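Local coordinates for protein endo-arabinase (Bacteroides thetaiotaomicron, PDB 5C0P) that probably hydrolyses O-glycosidic bonds in L-arabinan, as a magnesium-containing member of glycoside hydrolase family 43, at residues R225-A236 / Q249-G260. Numbering follows the deposited sequence.
Sequences RKTDGKYAIGQA and QEPETLNSDDGG
Strand 231-238 pairs, through Ala236, with Gln249 as an antiparallel non-hydrogen-bonded pair, and the chain from 250 to 260 then follows the strand's edge as a loop. This is one edge of a four-stranded antiparallel sheet, a blade of the five-bladed beta-propeller of family 43. Backbone bonds at the strand edge run from Glu250 N to Gln235 O and from Leu254 N to Ile233 O. Between them the chains part, and water 4 accepts from Gln235 N and lies within bonding distance of Glu250 O and Glu252 O.

Further along, loop side chains take over the role of a strand neighbour. Asn255 OD1 receives Ile233 N at 2.8 Å, on a lone pair in the carbonyl plane. Its ND2 bonds Gly259 O and Asp257 OD1, which fixes the amide's rotation. Asp258 OD1 takes Tyr231 N at 2.9 Å. The Tyr231 ring carbon CE2 lies 3.4 Å from Gly260 CA, where a side chain would clash. The Tyr231 hydroxyl bonds Asp205, and the ring touches His261, a magnesium ligand, so this end of the contact adjoins the metal site.

The Ile233 and Leu254 side chains meet through CG2 and CD2, 3.9 Å apart. Gln235 and Glu250 lie side by side, their CG atoms 3.7 Å apart; the Gln235 amide bonds Phe298 N through OE1.

At the turn, Arg225 grips Asp228 side-on through NE and NH2. Bent at chi3 (-61°), it brings NH1 to Ser256 OG at 2.9 Å. With an alanine in place of Arg225, Asp228 would probably lose its two-nitrogen grip and Ser256 OG its guanidinium donor. Beside it, Lys230, extended beyond CG, crosses Asp258 obliquely, and its NZ donates to Ser256 O at 2.8 Å.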
loop_
_atom_site.group_PDB
_atom_site.type_symbol
_atom_site.label_atom_id
_atom_site.label_comp_id
_atom_site.label_asym_id
_atom_site.label_seq_id
_atom_site.Cartn_x
_atom_site.Cartn_y
_atom_site.Cartn_z
ATOM N N ARG A 225 6.681 -15.339 7.342
ATOM C CA ARG A 225 6.085 -16.583 7.835
ATOM C C ARG A 225 6.998 -17.301 8.806
ATOM O O ARG A 225 8.207 -17.379 8.579
ATOM C CB ARG A 225 5.822 -17.549 6.676
ATOM C CG ARG A 225 4.927 -17.006 5.606
ATOM C CD ARG A 225 4.191 -18.126 4.889
ATOM N NE ARG A 225 5.052 -19.097 4.211
ATOM C CZ ARG A 225 4.581 -19.983 3.339
ATOM N NH1 ARG A 225 3.284 -19.984 3.057
ATOM N NH2 ARG A 225 5.387 -20.850 2.742
ATOM N N LYS A 226 6.413 -17.878 9.851
ATOM C CA LYS A 226 7.187 -18.629 10.833
ATOM C C LYS A 226 7.711 -19.963 10.306
ATOM O O LYS A 226 8.763 -20.431 10.745
ATOM C CB LYS A 226 6.394 -18.839 12.128
ATOM C CG LYS A 226 5.225 -19.795 12.018
ATOM C CD LYS A 226 4.427 -19.815 13.313
ATOM C CE LYS A 226 3.341 -20.874 13.263
ATOM N NZ LYS A 226 2.394 -20.739 14.403
ATOM N N THR A 227 7.003 -20.561 9.349
ATOM C CA THR A 227 7.398 -21.886 8.854
ATOM C C THR A 227 8.717 -21.865 8.077
ATOM O O THR A 227 9.566 -22.731 8.271
ATOM C CB THR A 227 6.321 -22.507 7.933
ATOM O OG1 THR A 227 6.026 -21.598 6.869
ATOM C CG2 THR A 227 5.047 -22.818 8.695
ATOM N N ASP A 228 8.885 -20.881 7.196
ATOM C CA ASP A 228 10.025 -20.873 6.276
ATOM C C ASP A 228 10.689 -19.508 6.074
ATOM O O ASP A 228 11.626 -19.382 5.281
ATOM C CB ASP A 228 9.624 -21.453 4.911
ATOM C CG ASP A 228 8.405 -20.757 4.304
ATOM O OD1 ASP A 228 8.041 -19.642 4.747
ATOM O OD2 ASP A 228 7.812 -21.321 3.362
ATOM N N GLY A 229 10.204 -18.490 6.772
ATOM C CA GLY A 229 10.825 -17.176 6.715
ATOM C C GLY A 229 10.480 -16.369 5.475
ATOM O O GLY A 229 11.022 -15.282 5.263
ATOM N N LYS A 230 9.585 -16.895 4.645
ATOM C CA LYS A 230 9.153 -16.166 3.446
ATOM C C LYS A 230 8.302 -14.940 3.750
ATOM O O LYS A 230 7.506 -14.925 4.686
ATOM C CB LYS A 230 8.371 -17.080 2.502
ATOM C CG LYS A 230 9.230 -18.081 1.756
ATOM C CD LYS A 230 8.371 -18.992 0.899
ATOM C CE LYS A 230 9.227 -19.982 0.132
ATOM N NZ LYS A 230 8.393 -21.034 -0.507
ATOM N N TYR A 231 8.463 -13.910 2.929
ATOM C CA TYR A 231 7.559 -12.778 2.947
ATOM C C TYR A 231 6.238 -13.303 2.415
ATOM O O TYR A 231 6.223 -14.208 1.563
ATOM C CB TYR A 231 8.107 -11.714 2.011
ATOM C CG TYR A 231 7.537 -10.318 2.148
ATOM C CD1 TYR A 231 7.423 -9.696 3.385
ATOM C CD2 TYR A 231 7.166 -9.602 1.013
ATOM C CE1 TYR A 231 6.929 -8.388 3.481
ATOM C CE2 TYR A 231 6.686 -8.306 1.095
ATOM C CZ TYR A 231 6.557 -7.711 2.327
ATOM O OH TYR A 231 6.090 -6.420 2.397
ATOM N N ALA A 232 5.129 -12.764 2.905
ATOM C CA ALA A 232 3.827 -13.310 2.535
ATOM C C ALA A 232 2.717 -12.304 2.682
ATOM O O ALA A 232 2.888 -11.242 3.302
ATOM C CB ALA A 232 3.514 -14.546 3.377
ATOM N N ILE A 233 1.573 -12.658 2.099
ATOM C CA ILE A 233 0.346 -11.885 2.217
ATOM C C ILE A 233 -0.572 -12.614 3.183
ATOM O O ILE A 233 -0.869 -13.812 2.997
ATOM C CB ILE A 233 -0.380 -11.795 0.862
ATOM C CG1 ILE A 233 0.573 -11.286 -0.229
ATOM C CG2 ILE A 233 -1.623 -10.914 0.988
ATOM C CD1 ILE A 233 0.052 -11.539 -1.645
ATOM N N GLY A 234 -0.994 -11.908 4.228
ATOM C CA GLY A 234 -1.988 -12.437 5.142
ATOM C C GLY A 234 -3.291 -11.693 4.948
ATOM O O GLY A 234 -3.329 -10.611 4.330
ATOM N N GLN A 235 -4.374 -12.275 5.440
ATOM C CA GLN A 235 -5.655 -11.586 5.394
ATOM C C GLN A 235 -6.331 -11.636 6.753
ATOM O O GLN A 235 -6.095 -12.551 7.547
ATOM C CB GLN A 235 -6.570 -12.173 4.308
ATOM C CG GLN A 235 -7.059 -13.584 4.574
ATOM C CD GLN A 235 -7.966 -14.103 3.469
ATOM O OE1 GLN A 235 -8.733 -13.342 2.865
ATOM N NE2 GLN A 235 -7.884 -15.400 3.198
ATOM N N ALA A 236 -7.144 -10.621 7.018
ATOM C CA ALA A 236 -7.950 -10.559 8.230
ATOM C C ALA A 236 -9.330 -10.078 7.846
ATOM O O ALA A 236 -9.483 -9.339 6.872
ATOM C CB ALA A 236 -7.325 -9.621 9.244
ATOM N N GLN A 249 -7.714 -12.725 12.206
ATOM C CA GLN A 249 -6.654 -13.167 11.301
ATOM C C GLN A 249 -6.908 -14.572 10.773
ATOM O O GLN A 249 -7.228 -15.483 11.539
ATOM C CB GLN A 249 -5.301 -13.154 12.016
ATOM C CG GLN A 249 -4.965 -11.831 12.699
ATOM C CD GLN A 249 -4.738 -10.708 11.713
ATOM O OE1 GLN A 249 -4.300 -10.930 10.581
ATOM N NE2 GLN A 249 -5.033 -9.480 12.141
ATOM N N GLU A 250 -6.747 -14.756 9.467
ATOM C CA GLU A 250 -6.793 -16.092 8.897
ATOM C C GLU A 250 -5.459 -16.765 9.163
ATOM O O GLU A 250 -4.418 -16.121 9.115
ATOM C CB GLU A 250 -7.080 -16.026 7.401
ATOM C CG GLU A 250 -8.534 -15.787 7.085
ATOM C CD GLU A 250 -9.414 -16.918 7.570
ATOM O OE1 GLU A 250 -9.187 -18.077 7.159
ATOM O OE2 GLU A 250 -10.331 -16.656 8.373
ATOM N N PRO A 251 -5.489 -18.068 9.460
ATOM C CA PRO A 251 -4.268 -18.757 9.888
ATOM C C PRO A 251 -3.294 -19.040 8.749
ATOM O O PRO A 251 -2.120 -19.275 9.034
ATOM C CB PRO A 251 -4.794 -20.073 10.479
ATOM C CG PRO A 251 -6.142 -20.270 9.831
ATOM C CD PRO A 251 -6.698 -18.890 9.660
ATOM N N GLU A 252 -3.759 -19.029 7.502
ATOM C CA GLU A 252 -2.889 -19.361 6.369
ATOM C C GLU A 252 -2.642 -18.140 5.494
ATOM O O GLU A 252 -3.549 -17.324 5.288
ATOM C CB GLU A 252 -3.496 -20.477 5.512
ATOM C CG GLU A 252 -3.970 -21.700 6.290
ATOM C CD GLU A 252 -2.845 -22.449 6.985
ATOM O OE1 GLU A 252 -1.673 -22.295 6.573
ATOM O OE2 GLU A 252 -3.134 -23.199 7.943
ATOM N N THR A 253 -1.425 -18.021 4.966
ATOM C CA THR A 253 -1.128 -16.947 4.026
ATOM C C THR A 253 -1.757 -17.246 2.670
ATOM O O THR A 253 -2.074 -18.397 2.366
ATOM C CB THR A 253 0.389 -16.714 3.862
ATOM O OG1 THR A 253 1.008 -17.879 3.310
ATOM C CG2 THR A 253 1.029 -16.405 5.206
ATOM N N LEU A 254 -1.943 -16.209 1.862
ATOM C CA LEU A 254 -2.504 -16.393 0.527
ATOM C C LEU A 254 -1.516 -17.097 -0.393
ATOM O O LEU A 254 -1.913 -17.756 -1.351
ATOM C CB LEU A 254 -2.875 -15.052 -0.097
ATOM C CG LEU A 254 -4.258 -14.456 0.155
ATOM C CD1 LEU A 254 -4.506 -14.218 1.620
ATOM C CD2 LEU A 254 -4.404 -13.171 -0.628
ATOM N N ASN A 255 -0.226 -16.934 -0.107
ATOM C CA ASN A 255 0.819 -17.286 -1.065
ATOM C C ASN A 255 2.039 -17.924 -0.412
ATOM O O ASN A 255 2.264 -17.754 0.791
ATOM C CB ASN A 255 1.248 -16.031 -1.833
ATOM C CG ASN A 255 1.809 -14.951 -0.919
ATOM O OD1 ASN A 255 1.336 -14.753 0.209
ATOM N ND2 ASN A 255 2.830 -14.254 -1.396
ATOM N N SER A 256 2.824 -18.646 -1.212
ATOM C CA SER A 256 4.046 -19.283 -0.748
ATOM C C SER A 256 5.208 -18.962 -1.668
ATOM O O SER A 256 6.206 -19.687 -1.693
ATOM C CB SER A 256 3.861 -20.796 -0.672
ATOM O OG SER A 256 2.966 -21.134 0.371
ATOM N N ASP A 257 5.086 -17.869 -2.415
ATOM C CA ASP A 257 6.111 -17.495 -3.379
ATOM C C ASP A 257 7.060 -16.381 -2.909
ATOM O O ASP A 257 7.741 -15.765 -3.732
ATOM C CB ASP A 257 5.470 -17.114 -4.721
ATOM C CG ASP A 257 4.457 -16.000 -4.597
ATOM O OD1 ASP A 257 4.319 -15.434 -3.494
ATOM O OD2 ASP A 257 3.807 -15.684 -5.623
ATOM N N ASP A 258 7.114 -16.150 -1.595
ATOM C CA ASP A 258 7.994 -15.133 -1.006
ATOM C C ASP A 258 7.603 -13.751 -1.513
ATOM O O ASP A 258 8.438 -12.861 -1.632
ATOM C CB ASP A 258 9.475 -15.447 -1.316
ATOM C CG ASP A 258 10.448 -14.601 -0.510
ATOM O OD1 ASP A 258 10.204 -14.402 0.692
ATOM O OD2 ASP A 258 11.475 -14.147 -1.082
ATOM N N GLY A 259 6.316 -13.574 -1.795
ATOM C CA GLY A 259 5.818 -12.312 -2.304
ATOM C C GLY A 259 4.965 -11.550 -1.313
ATOM O O GLY A 259 4.419 -12.125 -0.371
ATOM N N GLY A 260 4.820 -10.245 -1.521
ATOM C CA GLY A 260 3.968 -9.469 -0.636
ATOM C C GLY A 260 3.767 -8.033 -1.066
ATOM O O GLY A 260 4.085 -7.655 -2.197
HETATM O O HOH W 1 12.168 -14.034 2.773
HETATM O O HOH W 2 5.057 -16.406 0.514
HETATM O O HOH W 3 -3.440 -12.683 8.663
HETATM O O HOH W 4 -3.858 -14.905 6.569
HETATM O O HOH W 5 -6.011 -17.430 3.980
#